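Local coordinates for protein putative D-tyrosyl-tRNA(Tyr) deacylase 2 (Leishmania major, PDB 1TC5) that probably hydrolyses D-tyrosyl-tRNA(Tyr) to D-tyrosine and free tRNA, possibly a defence against harmful D-tyrosine, and forms a homodimer, at residues L23-N26 with Y31-A34; G37-I42 with Q178-E183. All coordinates share one frame; numbering follows the deposited sequence.

In the fold
Contact 1 is a backbone-bonded hairpin at the edge of a three-stranded antiparallel sheet, whereas contact 2 joins that sheet to the larger mixed one by side chains alone. Their centres lie about 10 Å apart. Strands 20-24 and 180-184 are neighbours in the smaller sheet, so the two contacts meet there: L24 N probably bonds to G179 O, and the R181 side chain packs on the Y31 ring. The centre of contact 2 lies about 7 Å from the centre of the chain, that of contact 1 about 13 Å, and contact 2 reaches the subunit interface. Contact 1 is also largely buried, although Y31 is partly exposed and no other chain touches it.

Contact 1: residues L23-N26 with Y31-A34; sequences LLVN and YVRA
The beta hairpin of strands 20-24 and 31-34 is closed here near its turn, where L23 and V32 form an antiparallel hydrogen-bonded pair. L23 N donates to V32 O and V32 N to L23 O, both at 2.9 Å and both nearly straight (N-H...O 166° and 164°). L23 O also receives a CA-H...O contact from Y31 CA. One step nearer the turn, L24 and Y31 make a non-hydrogen-bonded pair whose side chains share one face of the sheet. L24 CD1 sits over a face of the Y31 ring, 3.8 Å from its centroid, a CH-pi contact displaced toward CZ and CE1. With its CG anti to the carbonyl carbon (chi1 -66°), the Y31 ring lies beside the opposite strand, CD2 coming within 3.5 Å of L24 N. R181 adds a cation-pi contact to the same ring. On the face that carries L23 and V32, V32 is met by V25, which has already left the strand; their side chains cross at about a right angle, and V25 CG1 presses to 3.5 Å from V32 CG2, closer than usual for two methyls. Beyond V25, N26 OD1 accepts hydrogen bonds from V28 N and K30 N, tying the connecting turn together. The alternation of a hydrogen-bonded and a non-hydrogen-bonded pair beside a short connection is that of an antiparallel beta hairpin, here part of the three-stranded sheet completed by strand 180-184.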
loop_
_atom_site.group_PDB
_atom_site.type_symbol
_atom_site.label_atom_id
_atom_site.label_comp_id
_atom_site.label_asym_id
_atom_site.label_seq_id
_atom_site.Cartn_x
_atom_site.Cartn_y
_atom_site.Cartn_z
ATOM N N LEU A 23 6.724 1.774 -12.366
ATOM C CA LEU A 23 7.506 0.831 -11.589
ATOM C C LEU A 23 8.918 0.692 -12.183
ATOM O O LEU A 23 9.086 0.410 -13.344
ATOM C CB LEU A 23 6.784 -0.530 -11.509
ATOM C CG LEU A 23 7.463 -1.626 -10.671
ATOM C CD1 LEU A 23 7.566 -1.222 -9.236
ATOM C CD2 LEU A 23 6.726 -2.967 -10.796
ATOM N N LEU A 24 9.920 0.891 -11.343
ATOM C CA LEU A 24 11.316 0.768 -11.704
ATOM C C LEU A 24 11.686 -0.707 -11.846
ATOM O O LEU A 24 11.477 -1.512 -10.925
ATOM C CB LEU A 24 12.171 1.417 -10.628
ATOM C CG LEU A 24 13.675 1.523 -10.855
ATOM C CD1 LEU A 24 13.999 2.619 -11.879
ATOM C CD2 LEU A 24 14.352 1.799 -9.542
ATOM N N VAL A 25 12.247 -1.058 -13.006
ATOM C CA VAL A 25 12.524 -2.461 -13.328
ATOM C C VAL A 25 14.009 -2.836 -13.446
ATOM O O VAL A 25 14.317 -4.017 -13.469
ATOM C CB VAL A 25 11.797 -2.899 -14.617
ATOM C CG1 VAL A 25 10.280 -2.860 -14.390
ATOM C CG2 VAL A 25 12.215 -2.037 -15.808
ATOM N N ASN A 26 14.915 -1.862 -13.527
ATOM C CA ASN A 26 16.358 -2.155 -13.656
ATOM C C ASN A 26 17.248 -1.626 -12.505
ATOM O O ASN A 26 18.463 -1.545 -12.627
ATOM C CB ASN A 26 16.902 -1.678 -15.020
ATOM C CG ASN A 26 16.977 -0.166 -15.136
ATOM O OD1 ASN A 26 16.493 0.544 -14.282
ATOM N ND2 ASN A 26 17.580 0.328 -16.219
ATOM N N TYR A 31 11.543 2.855 -16.005
ATOM C CA TYR A 31 10.222 2.627 -15.449
ATOM C C TYR A 31 9.280 2.088 -16.506
ATOM O O TYR A 31 9.285 2.550 -17.647
ATOM C CB TYR A 31 9.646 3.921 -14.899
ATOM C CG TYR A 31 10.395 4.468 -13.720
ATOM C CD1 TYR A 31 11.534 5.258 -13.896
ATOM C CD2 TYR A 31 9.951 4.218 -12.420
ATOM C CE1 TYR A 31 12.235 5.768 -12.805
ATOM C CE2 TYR A 31 10.634 4.718 -11.326
ATOM C CZ TYR A 31 11.786 5.496 -11.526
ATOM O OH TYR A 31 12.457 5.996 -10.435
ATOM N N VAL A 32 8.461 1.116 -16.102
ATOM C CA VAL A 32 7.360 0.618 -16.921
ATOM C C VAL A 32 6.041 1.145 -16.341
ATOM O O VAL A 32 5.897 1.356 -15.107
ATOM C CB VAL A 32 7.359 -0.922 -16.999
ATOM C CG1 VAL A 32 8.612 -1.399 -17.677
ATOM C CG2 VAL A 32 7.268 -1.569 -15.612
ATOM N N ARG A 33 5.075 1.344 -17.227
ATOM C CA ARG A 33 3.878 2.073 -16.891
ATOM C C ARG A 33 2.619 1.232 -16.944
ATOM O O ARG A 33 2.475 0.321 -17.790
ATOM C CB ARG A 33 3.740 3.241 -17.855
ATOM C CG ARG A 33 4.843 4.274 -17.697
ATOM C CD ARG A 33 4.492 5.571 -18.375
ATOM N NE ARG A 33 3.324 6.165 -17.730
ATOM C CZ ARG A 33 2.738 7.292 -18.100
ATOM N NH1 ARG A 33 3.207 7.987 -19.126
ATOM N NH2 ARG A 33 1.690 7.735 -17.426
ATOM N N ALA A 34 1.702 1.573 -16.043
ATOM C CA ALA A 34 0.326 1.105 -16.103
ATOM C C ALA A 34 -0.658 2.259 -15.951
ATOM O O ALA A 34 -0.372 3.259 -15.285
ATOM C CB ALA A 34 0.071 0.064 -15.007
#

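Contact 2: residues G37-I42 with Q178-E183; sequences GVMVYI and QGLRFE
A methionine methyl lies almost squarely over a phenylalanine ring between two strands that share no hydrogen bond: M39 CE is 3.6 Å from the F182 ring centroid, 15° off its normal. This CH-pi and Met-aromatic contact belongs to the packing of two beta sheets face to face, the mixed sheet carrying strand 37-45 and the antiparallel sheet carrying strand 180-184. The short strand axes approach to 10.0 Å and run at 139° to each other, too far apart for backbone pairing, so side chains fill the gap. M39 leaves its strand nearly extended, then bends at chi3 (72°), which turns CE onto the ring, offset toward CD1 and CE1. Its sulfur stands obliquely to the same ring, with SD 4.4 Å from the centroid. M39 and L180 also meet tip to tip, SD lying 3.9 Å from L180 CD1. F182 reaches M39 from the opposing sheet and also rests on Q16 of strand 10-18 in its own chain. Residues 180-183 pair in an antiparallel ladder with a strand of the second subunit, carrying the smaller sheet across the dimer interface, and L180 packs there on P187 of that subunit. Y41 comes to L180 from the opposite direction. Y41 is buried, and its hydroxyl is hydrogen-bonded to Q16 OE1 of the second subunit, while L180 CD2 abuts the edge of the tyrosine near the ring plane, 3.3 Å from Y41 OH.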
loop_
_atom_site.group_PDB
_atom_site.type_symbol
_atom_site.label_atom_id
_atom_site.label_comp_id
_atom_site.label_asym_id
_atom_site.label_seq_id
_atom_site.Cartn_x
_atom_site.Cartn_y
_atom_site.Cartn_z
ATOM N N GLY A 37 -6.481 0.639 -13.048
ATOM C CA GLY A 37 -6.714 -0.756 -12.712
ATOM C C GLY A 37 -6.384 -1.025 -11.265
ATOM O O GLY A 37 -6.813 -0.273 -10.387
ATOM N N VAL A 38 -5.641 -2.090 -11.017
ATOM C CA VAL A 38 -5.277 -2.493 -9.657
ATOM C C VAL A 38 -3.772 -2.729 -9.506
ATOM O O VAL A 38 -3.142 -3.388 -10.350
ATOM C CB VAL A 38 -6.040 -3.758 -9.266
ATOM C CG1 VAL A 38 -5.560 -4.292 -7.907
ATOM C CG2 VAL A 38 -7.551 -3.492 -9.275
ATOM N N MET A 39 -3.201 -2.165 -8.442
ATOM C CA MET A 39 -1.831 -2.447 -8.027
ATOM C C MET A 39 -1.838 -3.503 -6.924
ATOM O O MET A 39 -2.480 -3.329 -5.872
ATOM C CB MET A 39 -1.117 -1.194 -7.543
ATOM C CG MET A 39 0.360 -1.443 -7.192
ATOM S SD MET A 39 1.359 0.004 -6.948
ATOM C CE MET A 39 0.664 0.536 -5.356
ATOM N N VAL A 40 -1.096 -4.579 -7.178
ATOM C CA VAL A 40 -1.060 -5.761 -6.330
ATOM C C VAL A 40 0.327 -5.849 -5.723
ATOM O O VAL A 40 1.302 -5.911 -6.470
ATOM C CB VAL A 40 -1.295 -7.035 -7.191
ATOM C CG1 VAL A 40 -1.215 -8.310 -6.368
ATOM C CG2 VAL A 40 -2.629 -6.961 -7.937
ATOM N N TYR A 41 0.416 -5.830 -4.396
ATOM C CA TYR A 41 1.609 -6.234 -3.660
ATOM C C TYR A 41 1.457 -7.695 -3.200
ATOM O O TYR A 41 0.449 -8.056 -2.627
ATOM C CB TYR A 41 1.802 -5.365 -2.420
ATOM C CG TYR A 41 2.133 -3.894 -2.587
ATOM C CD1 TYR A 41 2.370 -3.326 -3.817
ATOM C CD2 TYR A 41 2.216 -3.058 -1.461
ATOM C CE1 TYR A 41 2.670 -1.954 -3.941
ATOM C CE2 TYR A 41 2.517 -1.713 -1.570
ATOM C CZ TYR A 41 2.752 -1.156 -2.817
ATOM O OH TYR A 41 3.053 0.192 -2.947
ATOM N N ILE A 42 2.473 -8.532 -3.415
ATOM C CA ILE A 42 2.336 -9.945 -3.135
ATOM C C ILE A 42 3.514 -10.540 -2.341
ATOM O O ILE A 42 4.682 -10.260 -2.598
ATOM C CB ILE A 42 2.106 -10.724 -4.485
ATOM C CG1 ILE A 42 1.786 -12.199 -4.246
ATOM C CG2 ILE A 42 3.279 -10.547 -5.455
ATOM C CD1 ILE A 42 1.085 -12.819 -5.466
ATOM N N GLN A 178 12.001 -1.922 -5.738
ATOM C CA GLN A 178 10.738 -1.625 -6.433
ATOM C C GLN A 178 10.403 -0.121 -6.335
ATOM O O GLN A 178 9.403 0.307 -5.704
ATOM C CB GLN A 178 9.615 -2.493 -5.859
ATOM C CG GLN A 178 9.910 -3.999 -5.813
ATOM C CD GLN A 178 10.109 -4.599 -7.192
ATOM O OE1 GLN A 178 9.350 -4.305 -8.134
ATOM N NE2 GLN A 178 11.145 -5.417 -7.328
ATOM N N GLY A 179 11.262 0.689 -6.953
ATOM C CA GLY A 179 10.992 2.108 -7.090
ATOM C C GLY A 179 9.616 2.329 -7.716
ATOM O O GLY A 179 9.260 1.691 -8.698
ATOM N N LEU A 180 8.855 3.255 -7.155
ATOM C CA LEU A 180 7.436 3.380 -7.465
ATOM C C LEU A 180 6.971 4.834 -7.523
ATOM O O LEU A 180 7.324 5.647 -6.665
ATOM C CB LEU A 180 6.612 2.641 -6.394
ATOM C CG LEU A 180 5.087 2.668 -6.568
ATOM C CD1 LEU A 180 4.646 1.913 -7.825
ATOM C CD2 LEU A 180 4.402 2.096 -5.334
ATOM N N ARG A 181 6.164 5.144 -8.537
ATOM C CA ARG A 181 5.301 6.316 -8.509
ATOM C C ARG A 181 3.869 5.832 -8.728
ATOM O O ARG A 181 3.584 5.109 -9.682
ATOM C CB ARG A 181 5.718 7.335 -9.581
ATOM C CG ARG A 181 7.211 7.720 -9.551
ATOM C CD ARG A 181 7.590 8.891 -10.473
ATOM N NE ARG A 181 8.841 8.652 -11.210
ATOM C CZ ARG A 181 8.987 8.716 -12.540
ATOM N NH1 ARG A 181 7.967 9.018 -13.345
ATOM N NH2 ARG A 181 10.176 8.482 -13.077
ATOM N N PHE A 182 2.974 6.235 -7.832
ATOM C CA PHE A 182 1.616 5.693 -7.788
ATOM C C PHE A 182 0.617 6.843 -7.620
ATOM O O PHE A 182 0.807 7.694 -6.760
ATOM C CB PHE A 182 1.511 4.733 -6.627
ATOM C CG PHE A 182 0.165 4.135 -6.461
ATOM C CD1 PHE A 182 -0.327 3.233 -7.402
ATOM C CD2 PHE A 182 -0.620 4.454 -5.342
ATOM C CE1 PHE A 182 -1.583 2.653 -7.233
ATOM C CE2 PHE A 182 -1.876 3.870 -5.171
ATOM C CZ PHE A 182 -2.353 2.966 -6.124
ATOM N N GLU A 183 -0.415 6.872 -8.472
ATOM C CA GLU A 183 -1.506 7.853 -8.370
ATOM C C GLU A 183 -2.823 7.098 -8.253
ATOM O O GLU A 183 -3.080 6.145 -8.998
ATOM C CB GLU A 183 -1.582 8.780 -9.620
ATOM C CG GLU A 183 -0.362 9.664 -9.851
ATOM C CD GLU A 183 -0.260 10.224 -11.281
ATOM O OE1 GLU A 183 -1.304 10.476 -11.952
ATOM O OE2 GLU A 183 0.877 10.421 -11.736
#